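Local structure of OsmC-like protein (Jannaschia sp., 3CJE) at residues Val15-Asn20 with Leu31-Val36. The protein probably reduces organic hydroperoxides and so helps protect the cell from oxidative stress. Residues are numbered along the deposited sequence; the frame is centred on the assembly and turned at random.
Sequences VVFTCN and LDVAMV
The Phe17 ring lies over the neighbouring strand with one face on Met35, a selenomethionine, whose CB sits 3.9 Å from the ring centroid in a CH-pi contact, offset toward the rim. In one of its two conformers SE also approaches the ring obliquely, a tentative Met-aromatic contact. In the ring plane, Val15 CG1 and Val33 CG1 meet the edge, the latter 3.9 Å from Phe17 CD2. With CG swung beside its own backbone N (chi1 -83°), the ring leans across to Met35. On the sheet face that carries Phe17, Val33 and Cys19, Cys19 SG rests against both Leu31 CB and Val33 CG2, each 3.8 Å away; helix 62-81 packs there through Ile67 and Thr71. On the face of Thr18 and Ala34, Thr18 OG1 lies 3.6 Å from Ala34 CB, and one water links Thr18 OG1 to Asp32 O, which also accepts the N-H of Asn20. The carboxylate of Asp32 turns to Arg42 in a salt bridge. The hydrogen-bonded pairs Thr18-Ala34 (Thr18 N to Ala34 O 2.9 Å) and Asn20-Asp32 alternate with the non-hydrogen-bonded pairs Phe17-Met35 and Cys19-Val33, the ladder of an antiparallel beta hairpin, strands 13-24 and 28-37, within the helix-backed sheet of the OsmC-like fold.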
# COMPACT_ATOMS: atom_id res chain seq x y z
N VAL A 15 -13.88 -3.79 -7.10
CA VAL A 15 -12.92 -2.77 -7.46
C VAL A 15 -11.67 -3.54 -7.90
O VAL A 15 -11.23 -4.44 -7.18
CB VAL A 15 -12.61 -1.77 -6.29
CG1 VAL A 15 -11.40 -0.85 -6.69
CG2 VAL A 15 -13.86 -0.95 -5.91
N VAL A 16 -11.15 -3.24 -9.09
CA VAL A 16 -10.04 -4.01 -9.69
C VAL A 16 -9.00 -3.02 -10.15
O VAL A 16 -9.30 -2.11 -10.89
CB VAL A 16 -10.48 -4.88 -10.90
CG1 VAL A 16 -9.30 -5.61 -11.49
CG2 VAL A 16 -11.60 -5.86 -10.48
N PHE A 17 -7.77 -3.20 -9.67
CA PHE A 17 -6.62 -2.46 -10.16
C PHE A 17 -5.59 -3.43 -10.70
O PHE A 17 -5.42 -4.55 -10.21
CB PHE A 17 -5.96 -1.64 -9.04
CG PHE A 17 -6.61 -0.31 -8.78
CD1 PHE A 17 -7.82 -0.23 -8.13
CD2 PHE A 17 -6.02 0.88 -9.20
CE1 PHE A 17 -8.42 1.02 -7.88
CE2 PHE A 17 -6.64 2.13 -8.92
CZ PHE A 17 -7.81 2.18 -8.28
N THR A 18 -4.89 -2.95 -11.72
CA THR A 18 -3.71 -3.63 -12.22
C THR A 18 -2.50 -2.71 -12.23
O THR A 18 -2.63 -1.48 -12.24
CB THR A 18 -3.94 -4.16 -13.63
OG1 THR A 18 -4.19 -3.08 -14.56
CG2 THR A 18 -5.12 -5.16 -13.65
N CYS A 19 -1.33 -3.31 -12.30
CA CYS A 19 -0.08 -2.55 -12.41
C CYS A 19 0.87 -3.36 -13.24
O CYS A 19 1.08 -4.54 -12.95
CB CYS A 19 0.50 -2.31 -11.06
SG CYS A 19 2.00 -1.28 -11.08
N ASN A 20 1.39 -2.75 -14.28
CA ASN A 20 2.46 -3.33 -15.06
C ASN A 20 3.71 -2.54 -14.79
O ASN A 20 3.79 -1.36 -15.10
CB ASN A 20 2.22 -3.35 -16.54
CG ASN A 20 3.35 -4.14 -17.24
OD1 ASN A 20 3.55 -5.31 -16.93
ND2 ASN A 20 4.15 -3.46 -18.04
N LEU A 31 5.79 2.24 -13.17
CA LEU A 31 4.61 1.52 -12.77
C LEU A 31 3.40 2.09 -13.49
O LEU A 31 2.95 3.16 -13.15
CB LEU A 31 4.45 1.64 -11.25
CG LEU A 31 5.68 1.16 -10.47
CD1 LEU A 31 5.74 1.65 -9.05
CD2 LEU A 31 5.79 -0.38 -10.60
N ASP A 32 2.88 1.34 -14.46
CA ASP A 32 1.70 1.69 -15.22
C ASP A 32 0.49 1.10 -14.51
O ASP A 32 0.18 -0.08 -14.65
CB ASP A 32 1.82 1.12 -16.63
CG ASP A 32 0.59 1.37 -17.50
OD1 ASP A 32 -0.35 2.18 -17.14
OD2 ASP A 32 0.57 0.69 -18.58
N VAL A 33 -0.19 1.92 -13.71
CA VAL A 33 -1.34 1.49 -12.92
C VAL A 33 -2.62 1.79 -13.64
O VAL A 33 -2.76 2.83 -14.32
CB VAL A 33 -1.36 2.19 -11.52
CG1 VAL A 33 -2.58 1.78 -10.70
CG2 VAL A 33 -0.07 1.91 -10.76
N ALA A 34 -3.55 0.84 -13.60
CA ALA A 34 -4.89 1.10 -14.12
C ALA A 34 -5.96 0.70 -13.11
O ALA A 34 -5.87 -0.38 -12.51
CB ALA A 34 -5.13 0.31 -15.39
N MSE A 35 -6.97 1.55 -12.92
CA MSE A 35 -8.22 1.07 -12.36
C MSE A 35 -8.96 0.46 -13.53
O MSE A 35 -9.09 1.09 -14.60
CB MSE A 35 -9.07 2.19 -11.73
CG MSE A 35 -10.25 1.64 -11.01
SE MSE A 35 -11.30 2.98 -10.01
CE MSE A 35 -11.45 4.32 -11.41
N VAL A 36 -9.45 -0.76 -13.35
CA VAL A 36 -10.18 -1.50 -14.36
C VAL A 36 -11.67 -1.51 -14.04
O VAL A 36 -12.51 -1.31 -14.93
CB VAL A 36 -9.63 -2.95 -14.50
CG1 VAL A 36 -10.43 -3.69 -15.56
CG2 VAL A 36 -8.13 -2.90 -14.88
O HOH W 1 -1.92 -1.82 -15.54